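Long-range contact in Lic12234 (Leptospira interrogans, PDB 4TZH), which is of unknown function but, as a leucine-rich repeat protein of a pathogen, probably recognises other molecules as a virulence factor: residues L86-S100 against E108-L122. Residues are numbered along the deposited sequence; the frame is centred on the assembly and turned at random.
Sequences LKNLEVLFLNGNSLS and ELEKLGILYLNNNQL. With ZN (zinc ion), chain E.
Leu92 and Leu115 lie side by side on one face of two parallel strands, CD2 of the first resting 3.9 Å from CD1 of the second, and they illustrate how leucine-rich repeats stack by laying like upon like. Backbone hydrogen bonds from Leu92 N to Ile114 O and from Tyr116 N to Leu92 O join the strands. The hollow beside Leu92 is filled by methyl groups of other leucines: CD1 of Leu112 abuts its CB, while the Leu109 side chain crosses that of Leu92 at about a right angle, its CD1 4.0 Å from Leu92 CD2. Further along, CD2 of Leu117 touches both CB of Leu94 and CD1 of Leu99.

On the other face Phe93 and Tyr116 run alongside one another, their planes only 7° apart but slid so far that CE1 of Phe93 approaches CD2 of Tyr116 (3.5 Å) with little ring overlap.

Past the strands, Asn120 plugs the bend of the preceding repeat in the manner of an asparagine ladder. Its ND2 donates to Leu94 O at 3.0 Å and also to Leu117 O, while OD1 receives Leu99 N; these bonds hold the buried amide's orientation. Asn97 ND2 meets Leu94 O from the opposite face of that carbonyl. Gln121, bent at chi2 (85°), curls back to give NE2 to Asn97 O. At the other end, the bent side chain of Lys87 brings NZ into salt bridges with Glu110 OE2 (2.9 Å, also a hydrogen bond) and Glu108 OE1, and into a hydrogen bond with Glu108 O, whereas Lys111 lies along Asn88 and donates to its OD1 (2.8 Å).

Strand 68-70 flanks strand 91-93 and strand 137-139 flanks 114-116 in the all-parallel sheet; Leu69 and Leu138 continue the leucine row, and Asn143 carries the asparagine ladder into the next turn.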
ATOM      1  N   LEU A  86      -5.629  -9.963  -0.216  1.00 19.38           N
ATOM      2  CA  LEU A  86      -5.918  -8.977  -1.263  1.00 18.89           C
ATOM      3  C   LEU A  86      -5.083  -9.253  -2.501  1.00 21.32           C
ATOM      4  O   LEU A  86      -4.260  -8.447  -2.924  1.00 20.34           O
ATOM      5  CB  LEU A  86      -5.719  -7.561  -0.706  1.00 18.62           C
ATOM      6  CG  LEU A  86      -6.543  -7.236   0.536  1.00 20.80           C
ATOM      7  CD1 LEU A  86      -6.239  -5.818   1.022  1.00 20.97           C
ATOM      8  CD2 LEU A  86      -8.062  -7.414   0.283  1.00 22.71           C
ATOM      9  N   LYS A  87      -5.324 -10.447  -3.095  1.00 20.00           N
ATOM     10  CA  LYS A  87      -4.540 -10.929  -4.228  1.00 20.82           C
ATOM     11  C   LYS A  87      -4.788 -10.236  -5.531  1.00 23.23           C
ATOM     12  O   LYS A  87      -4.039 -10.466  -6.495  1.00 22.77           O
ATOM     13  CB  LYS A  87      -4.741 -12.453  -4.420  1.00 24.27           C
ATOM     14  CG  LYS A  87      -4.468 -13.291  -3.188  1.00 33.06           C
ATOM     15  CD  LYS A  87      -3.002 -13.279  -2.847  1.00 35.66           C
ATOM     16  CE  LYS A  87      -2.658 -14.374  -1.882  1.00 33.11           C
ATOM     17  NZ  LYS A  87      -1.331 -14.113  -1.282  1.00 34.38           N
ATOM     18  N   ASN A  88      -5.838  -9.381  -5.581  1.00 19.29           N
ATOM     19  CA  ASN A  88      -6.135  -8.657  -6.805  1.00 18.02           C
ATOM     20  C   ASN A  88      -5.731  -7.180  -6.660  1.00 16.97           C
ATOM     21  O   ASN A  88      -5.918  -6.399  -7.592  1.00 17.43           O
ATOM     22  CB  ASN A  88      -7.600  -8.733  -7.090  1.00 19.12           C
ATOM     23  CG  ASN A  88      -7.943 -10.068  -7.680  1.00 26.42           C
ATOM     24  OD1 ASN A  88      -7.279 -10.525  -8.616  1.00 23.23           O
ATOM     25  ND2 ASN A  88      -8.917 -10.739  -7.100  1.00 27.91           N
ATOM     26  N   LEU A  89      -5.122  -6.817  -5.527  1.00 15.58           N
ATOM     27  CA  LEU A  89      -4.746  -5.420  -5.318  1.00 14.58           C
ATOM     28  C   LEU A  89      -3.637  -4.994  -6.260  1.00 15.39           C
ATOM     29  O   LEU A  89      -2.589  -5.660  -6.311  1.00 16.37           O
ATOM     30  CB  LEU A  89      -4.344  -5.250  -3.860  1.00 14.85           C
ATOM     31  CG  LEU A  89      -4.344  -3.803  -3.358  1.00 18.04           C
ATOM     32  CD1 LEU A  89      -5.769  -3.277  -3.231  1.00 18.55           C
ATOM     33  CD2 LEU A  89      -3.630  -3.662  -2.014  1.00 17.41           C
ATOM     34  N   GLU A  90      -3.826  -3.858  -6.954  1.00 15.59           N
ATOM     35  CA  GLU A  90      -2.888  -3.341  -7.948  1.00 14.15           C
ATOM     36  C   GLU A  90      -2.223  -2.053  -7.503  1.00 15.15           C
ATOM     37  O   GLU A  90      -1.095  -1.777  -7.919  1.00 14.95           O
ATOM     38  CB  GLU A  90      -3.610  -3.074  -9.290  1.00 16.32           C
ATOM     39  CG  GLU A  90      -4.236  -4.361  -9.855  1.00 18.09           C
ATOM     40  CD  GLU A  90      -4.878  -4.252 -11.231  1.00 22.61           C
ATOM     41  OE1 GLU A  90      -4.702  -3.206 -11.879  1.00 22.92           O
ATOM     42  OE2 GLU A  90      -5.525  -5.213 -11.689  1.00 20.77           O
ATOM     43  N   VAL A  91      -2.931  -1.237  -6.703  1.00 14.05           N
ATOM     44  CA  VAL A  91      -2.394   0.057  -6.276  1.00 12.95           C
ATOM     45  C   VAL A  91      -2.678   0.214  -4.793  1.00 15.78           C
ATOM     46  O   VAL A  91      -3.828  -0.016  -4.367  1.00 15.03           O
ATOM     47  CB  VAL A  91      -3.065   1.217  -7.028  1.00 15.60           C
ATOM     48  CG1 VAL A  91      -2.511   2.581  -6.560  1.00 16.37           C
ATOM     49  CG2 VAL A  91      -2.891   1.055  -8.541  1.00 15.92           C
ATOM     50  N   LEU A  92      -1.658   0.590  -4.035  1.00 13.75           N
ATOM     51  CA  LEU A  92      -1.801   0.775  -2.594  1.00 14.14           C
ATOM     52  C   LEU A  92      -1.163   2.115  -2.214  1.00 13.91           C
ATOM     53  O   LEU A  92       0.053   2.297  -2.369  1.00 13.82           O
ATOM     54  CB  LEU A  92      -1.117  -0.378  -1.868  1.00 14.18           C
ATOM     55  CG  LEU A  92      -1.113  -0.318  -0.349  1.00 16.65           C
ATOM     56  CD1 LEU A  92      -2.522  -0.106   0.229  1.00 16.29           C
ATOM     57  CD2 LEU A  92      -0.558  -1.648   0.216  1.00 17.97           C
ATOM     58  N   PHE A  93      -1.999   3.049  -1.747  1.00 13.69           N
ATOM     59  CA  PHE A  93      -1.502   4.337  -1.266  1.00 13.10           C
ATOM     60  C   PHE A  93      -1.434   4.306   0.257  1.00 15.72           C
ATOM     61  O   PHE A  93      -2.472   4.214   0.922  1.00 14.70           O
ATOM     62  CB  PHE A  93      -2.427   5.492  -1.677  1.00 15.02           C
ATOM     63  CG  PHE A  93      -2.469   5.827  -3.136  1.00 16.93           C
ATOM     64  CD1 PHE A  93      -1.557   6.720  -3.684  1.00 21.76           C
ATOM     65  CD2 PHE A  93      -3.523   5.397  -3.926  1.00 19.13           C
ATOM     66  CE1 PHE A  93      -1.619   7.052  -5.051  1.00 22.98           C
ATOM     67  CE2 PHE A  93      -3.580   5.727  -5.279  1.00 19.85           C
ATOM     68  CZ  PHE A  93      -2.612   6.525  -5.830  1.00 19.62           C
ATOM     69  N   LEU A  94      -0.213   4.344   0.802  1.00 14.49           N
ATOM     70  CA  LEU A  94       0.001   4.333   2.240  1.00 15.18           C
ATOM     71  C   LEU A  94       0.765   5.564   2.654  1.00 16.51           C
ATOM     72  O   LEU A  94       1.254   5.609   3.799  1.00 16.63           O
ATOM     73  CB  LEU A  94       0.759   3.079   2.676  1.00 17.79           C
ATOM     74  CG  LEU A  94      -0.141   1.924   3.005  1.00 23.07           C
ATOM     75  CD1 LEU A  94       0.678   0.627   3.007  1.00 23.14           C
ATOM     76  CD2 LEU A  94      -0.697   2.146   4.440  1.00 29.08           C
ATOM     77  N   ASN A  95       0.845   6.553   1.774  1.00 15.66           N
ATOM     78  CA  ASN A  95       1.629   7.736   2.113  1.00 16.70           C
ATOM     79  C   ASN A  95       1.000   8.516   3.268  1.00 19.19           C
ATOM     80  O   ASN A  95      -0.230   8.580   3.353  1.00 18.58           O
ATOM     81  CB  ASN A  95       1.804   8.600   0.913  1.00 19.64           C
ATOM     82  CG  ASN A  95       0.559   8.827   0.144  1.00 21.15           C
ATOM     83  OD1 ASN A  95      -0.016   7.866  -0.438  1.00 20.05           O
ATOM     84  ND2 ASN A  95       0.118  10.082   0.114  1.00 24.79           N
ATOM     85  N   GLY A  96       1.840   9.144   4.087  1.00 17.55           N
ATOM     86  CA  GLY A  96       1.323   9.961   5.173  1.00 17.35           C
ATOM     87  C   GLY A  96       0.710   9.127   6.269  1.00 20.51           C
ATOM     88  O   GLY A  96      -0.482   9.282   6.573  1.00 23.21           O
ATOM     89  N   ASN A  97       1.485   8.217   6.859  1.00 17.18           N
ATOM     90  CA  ASN A  97       0.976   7.377   7.936  1.00 17.32           C
ATOM     91  C   ASN A  97       2.025   7.258   9.041  1.00 19.66           C
ATOM     92  O   ASN A  97       2.952   8.072   9.094  1.00 21.01           O
ATOM     93  CB  ASN A  97       0.519   6.013   7.389  1.00 15.95           C
ATOM     94  CG  ASN A  97      -0.884   6.054   6.872  1.00 17.65           C
ATOM     95  OD1 ASN A  97      -1.795   6.251   7.682  1.00 17.29           O
ATOM     96  ND2 ASN A  97      -1.096   5.924   5.546  1.00 16.11           N
ATOM     97  N   SER A  98       1.829   6.310   9.969  1.00 18.52           N
ATOM     98  CA  SER A  98       2.711   6.113  11.104  1.00 19.62           C
ATOM     99  C   SER A  98       3.432   4.787  11.034  1.00 21.96           C
ATOM    100  O   SER A  98       3.611   4.115  12.060  1.00 23.50           O
ATOM    101  CB  SER A  98       1.883   6.219  12.379  1.00 23.55           C
ATOM    102  OG  SER A  98       1.313   7.513  12.431  1.00 28.28           O
ATOM    103  N   LEU A  99       3.846   4.373   9.826  1.00 20.65           N
ATOM    104  CA  LEU A  99       4.529   3.098   9.688  1.00 20.84           C
ATOM    105  C   LEU A  99       6.004   3.172  10.004  1.00 22.75           C
ATOM    106  O   LEU A  99       6.730   3.916   9.351  1.00 22.28           O
ATOM    107  CB  LEU A  99       4.336   2.511   8.282  1.00 20.87           C
ATOM    108  CG  LEU A  99       2.919   2.112   7.946  1.00 22.38           C
ATOM    109  CD1 LEU A  99       2.765   2.018   6.421  1.00 23.65           C
ATOM    110  CD2 LEU A  99       2.536   0.808   8.625  1.00 22.50           C
ATOM    111  N   SER A 100       6.456   2.371  10.992  1.00 22.81           N
ATOM    112  CA  SER A 100       7.881   2.288  11.282  0.50 23.48           C
ATOM    113  C   SER A 100       8.423   0.969  10.739  1.00 29.77           C
ATOM    114  O   SER A 100       9.636   0.839  10.533  1.00 29.99           O
ATOM    115  CB  SER A 100       8.181   2.464  12.769  0.50 25.11           C
ATOM    116  OG  SER A 100       7.474   1.535  13.573  0.50 24.70           O
ATOM    117  N   GLU A 108       2.762 -10.515   0.017  1.00 24.23           N
ATOM    118  CA  GLU A 108       1.784 -11.460  -0.511  1.00 23.30           C
ATOM    119  C   GLU A 108       0.819 -10.818  -1.487  1.00 23.73           C
ATOM    120  O   GLU A 108      -0.091 -11.470  -1.985  1.00 24.33           O
ATOM    121  CB  GLU A 108       0.997 -12.147   0.631  1.00 25.53           C
ATOM    122  CG  GLU A 108       1.829 -13.127   1.445  1.00 34.86           C
ATOM    123  CD  GLU A 108       2.314 -14.346   0.687  1.00 60.72           C
ATOM    124  OE1 GLU A 108       1.708 -14.676  -0.359  1.00 42.00           O
ATOM    125  OE2 GLU A 108       3.297 -14.974   1.140  1.00 67.46           O
ATOM    126  N   LEU A 109       1.002  -9.532  -1.784  1.00 19.71           N
ATOM    127  CA  LEU A 109       0.095  -8.794  -2.676  1.00 18.84           C
ATOM    128  C   LEU A 109       0.592  -9.053  -4.104  1.00 19.57           C
ATOM    129  O   LEU A 109       1.228  -8.211  -4.737  1.00 20.81           O
ATOM    130  CB  LEU A 109       0.129  -7.317  -2.278  1.00 18.66           C
ATOM    131  CG  LEU A 109      -0.342  -7.031  -0.844  1.00 21.01           C
ATOM    132  CD1 LEU A 109      -0.151  -5.572  -0.467  1.00 19.94           C
ATOM    133  CD2 LEU A 109      -1.773  -7.459  -0.633  1.00 22.51           C
ATOM    134  N   GLU A 110       0.266 -10.227  -4.610  1.00 20.41           N
ATOM    135  CA  GLU A 110       0.793 -10.730  -5.855  1.00 23.16           C
ATOM    136  C   GLU A 110       0.669  -9.838  -7.074  1.00 20.85           C
ATOM    137  O   GLU A 110       1.595  -9.859  -7.920  1.00 23.99           O
ATOM    138  CB  GLU A 110       0.173 -12.106  -6.162  1.00 27.18           C
ATOM    139  CG  GLU A 110       0.910 -13.229  -5.455  1.00 45.37           C
ATOM    140  CD  GLU A 110       0.061 -14.406  -5.021  1.00 74.10           C
ATOM    141  OE1 GLU A 110      -0.487 -15.109  -5.902  1.00 72.43           O
ATOM    142  OE2 GLU A 110      -0.010 -14.659  -3.797  1.00 68.48           O
ATOM    143  N   LYS A 111      -0.431  -9.065  -7.199  1.00 18.25           N
ATOM    144  CA  LYS A 111      -0.610  -8.266  -8.403  1.00 17.77           C
ATOM    145  C   LYS A 111      -0.219  -6.802  -8.148  1.00 18.70           C
ATOM    146  O   LYS A 111      -0.442  -5.960  -9.017  1.00 18.71           O
ATOM    147  CB  LYS A 111      -2.074  -8.303  -8.833  1.00 18.95           C
ATOM    148  CG  LYS A 111      -2.444  -9.611  -9.550  1.00 20.39           C
ATOM    149  CD  LYS A 111      -3.911  -9.470  -9.988  1.00 22.43           C
ATOM    150  CE  LYS A 111      -4.408 -10.712 -10.650  1.00 26.96           C
ATOM    151  NZ  LYS A 111      -5.836 -10.499 -10.993  1.00 26.42           N
ATOM    152  N   LEU A 112       0.359  -6.500  -6.977  1.00 16.32           N
ATOM    153  CA  LEU A 112       0.632  -5.078  -6.684  1.00 16.32           C
ATOM    154  C   LEU A 112       1.622  -4.484  -7.653  1.00 16.72           C
ATOM    155  O   LEU A 112       2.718  -5.045  -7.836  1.00 18.72           O
ATOM    156  CB  LEU A 112       1.125  -4.979  -5.246  1.00 16.39           C
ATOM    157  CG  LEU A 112       1.142  -3.555  -4.660  1.00 17.80           C
ATOM    158  CD1 LEU A 112      -0.258  -2.991  -4.543  1.00 19.04           C
ATOM    159  CD2 LEU A 112       1.817  -3.534  -3.289  1.00 18.78           C
ATOM    160  N   GLY A 113       1.236  -3.365  -8.239  1.00 16.16           N
ATOM    161  CA  GLY A 113       2.077  -2.694  -9.213  1.00 16.20           C
ATOM    162  C   GLY A 113       2.615  -1.372  -8.725  1.00 16.50           C
ATOM    163  O   GLY A 113       3.728  -0.989  -9.113  1.00 17.82           O
ATOM    164  N   ILE A 114       1.841  -0.663  -7.889  1.00 15.64           N
ATOM    165  CA  ILE A 114       2.265   0.666  -7.443  1.00 15.29           C
ATOM    166  C   ILE A 114       2.085   0.738  -5.953  1.00 16.40           C
ATOM    167  O   ILE A 114       0.999   0.439  -5.439  1.00 16.24           O
ATOM    168  CB  ILE A 114       1.406   1.744  -8.163  1.00 19.15           C
ATOM    169  CG1 ILE A 114       1.655   1.685  -9.710  1.00 22.14           C
ATOM    170  CG2 ILE A 114       1.778   3.134  -7.625  1.00 20.29           C
ATOM    171  CD1 ILE A 114       0.748   2.444 -10.625  1.00 38.67           C
ATOM    172  N   LEU A 115       3.179   1.059  -5.231  1.00 15.05           N
ATOM    173  CA  LEU A 115       3.156   1.113  -3.775  1.00 15.17           C
ATOM    174  C   LEU A 115       3.728   2.457  -3.327  1.00 14.68           C
ATOM    175  O   LEU A 115       4.907   2.716  -3.589  1.00 16.58           O
ATOM    176  CB  LEU A 115       3.960  -0.055  -3.202  1.00 15.45           C
ATOM    177  CG  LEU A 115       4.108  -0.125  -1.694  1.00 17.40           C
ATOM    178  CD1 LEU A 115       2.758  -0.025  -0.962  1.00 17.29           C
ATOM    179  CD2 LEU A 115       4.799  -1.399  -1.277  1.00 18.43           C
ATOM    180  N   TYR A 116       2.903   3.283  -2.709  1.00 13.84           N
ATOM    181  CA  TYR A 116       3.358   4.587  -2.227  1.00 13.03           C
ATOM    182  C   TYR A 116       3.475   4.556  -0.725  1.00 15.39           C
ATOM    183  O   TYR A 116       2.479   4.320  -0.021  1.00 15.67           O
ATOM    184  CB  TYR A 116       2.337   5.670  -2.593  1.00 16.28           C
ATOM    185  CG  TYR A 116       2.473   6.206  -3.991  1.00 22.36           C
ATOM    186  CD1 TYR A 116       3.423   7.179  -4.297  1.00 26.38           C
ATOM    187  CD2 TYR A 116       1.654   5.751  -5.010  1.00 25.80           C
ATOM    188  CE1 TYR A 116       3.549   7.685  -5.593  1.00 31.43           C
ATOM    189  CE2 TYR A 116       1.736   6.293  -6.299  1.00 26.11           C
ATOM    190  CZ  TYR A 116       2.715   7.216  -6.590  1.00 32.95           C
ATOM    191  OH  TYR A 116       2.771   7.754  -7.854  1.00 36.74           O
ATOM    192  N   LEU A 117       4.677   4.756  -0.226  1.00 15.09           N
ATOM    193  CA  LEU A 117       4.966   4.708   1.209  1.00 16.08           C
ATOM    194  C   LEU A 117       5.595   6.019   1.642  1.00 17.17           C
ATOM    195  O   LEU A 117       6.151   6.046   2.759  1.00 17.73           O
ATOM    196  CB  LEU A 117       5.887   3.530   1.530  1.00 17.67           C
ATOM    197  CG  LEU A 117       5.218   2.169   1.475  1.00 22.26           C
ATOM    198  CD1 LEU A 117       6.240   1.065   1.336  1.00 23.18           C
ATOM    199  CD2 LEU A 117       4.357   1.933   2.752  1.00 24.24           C
ATOM    200  N   ASN A 118       5.460   7.084   0.840  1.00 17.22           N
ATOM    201  CA  ASN A 118       6.068   8.385   1.177  0.80 17.76           C
ATOM    202  C   ASN A 118       5.590   8.856   2.544  1.00 19.19           C
ATOM    203  O   ASN A 118       4.456   8.591   2.926  1.00 17.21           O
ATOM    204  CB  ASN A 118       5.652   9.470   0.192  0.80 21.46           C
ATOM    205  CG  ASN A 118       5.608   9.048  -1.248  0.80 34.63           C
ATOM    206  OD1 ASN A 118       4.970   8.042  -1.613  0.80 27.21           O
ATOM    207  ND2 ASN A 118       6.130   9.922  -2.100  0.80 31.99           N
ATOM    208  N   ASN A 119       6.426   9.631   3.245  1.00 18.18           N
ATOM    209  CA  ASN A 119       6.017  10.236   4.508  1.00 19.04           C
ATOM    210  C   ASN A 119       5.517   9.257   5.544  1.00 21.95           C
ATOM    211  O   ASN A 119       4.396   9.386   6.064  1.00 22.26           O
ATOM    212  CB  ASN A 119       4.979  11.353   4.243  1.00 21.93           C
ATOM    213  CG  ASN A 119       5.489  12.425   3.322  1.00 29.81           C
ATOM    214  OD1 ASN A 119       5.076  12.529   2.169  1.00 37.81           O
ATOM    215  ND2 ASN A 119       6.424  13.210   3.803  1.00 31.07           N
ATOM    216  N   ASN A 120       6.368   8.295   5.861  1.00 18.72           N
ATOM    217  CA  ASN A 120       6.195   7.332   6.949  1.00 18.31           C
ATOM    218  C   ASN A 120       7.505   7.370   7.740  1.00 20.66           C
ATOM    219  O   ASN A 120       8.305   8.311   7.561  1.00 20.83           O
ATOM    220  CB  ASN A 120       5.838   5.933   6.438  1.00 18.01           C
ATOM    221  CG  ASN A 120       4.366   5.835   6.145  1.00 17.46           C
ATOM    222  OD1 ASN A 120       3.562   5.677   7.074  1.00 19.41           O
ATOM    223  ND2 ASN A 120       3.991   5.905   4.879  1.00 17.06           N
ATOM    224  N   GLN A 121       7.694   6.448   8.689  1.00 19.49           N
ATOM    225  CA  GLN A 121       8.926   6.487   9.463  1.00 19.84           C
ATOM    226  C   GLN A 121       9.678   5.161   9.311  1.00 22.96           C
ATOM    227  O   GLN A 121      10.260   4.634  10.269  1.00 24.89           O
ATOM    228  CB  GLN A 121       8.572   6.816  10.933  1.00 22.56           C
ATOM    229  CG  GLN A 121       7.806   8.140  11.085  1.00 25.42           C
ATOM    230  CD  GLN A 121       6.324   7.926  10.889  1.00 25.71           C
ATOM    231  OE1 GLN A 121       5.774   6.918  11.334  1.00 28.05           O
ATOM    232  NE2 GLN A 121       5.659   8.817  10.147  1.00 25.91           N
ATOM    233  N   LEU A 122       9.649   4.590   8.097  1.00 20.56           N
ATOM    234  CA  LEU A 122      10.275   3.290   7.877  1.00 20.49           C
ATOM    235  C   LEU A 122      11.775   3.367   8.009  1.00 23.14           C
ATOM    236  O   LEU A 122      12.398   4.310   7.531  1.00 22.49           O
ATOM    237  CB  LEU A 122       9.939   2.735   6.501  1.00 20.27           C
ATOM    238  CG  LEU A 122       8.454   2.429   6.249  1.00 21.13           C
ATOM    239  CD1 LEU A 122       8.205   2.255   4.727  1.00 23.03           C
ATOM    240  CD2 LEU A 122       8.008   1.189   7.014  1.00 23.71           C
TER
HETATM  241 ZN    ZN E 303      -6.212  -5.037 -13.534  0.75 20.78          ZN
HETATM  242  O   HOH W   1      -6.584  -7.189 -10.137  1.00 22.21           O
HETATM  243  O   HOH W   2       3.343  10.758   8.366  1.00 30.25           O
HETATM  244  O   HOH W   3      -7.334  -6.770 -13.822  1.00 23.49           O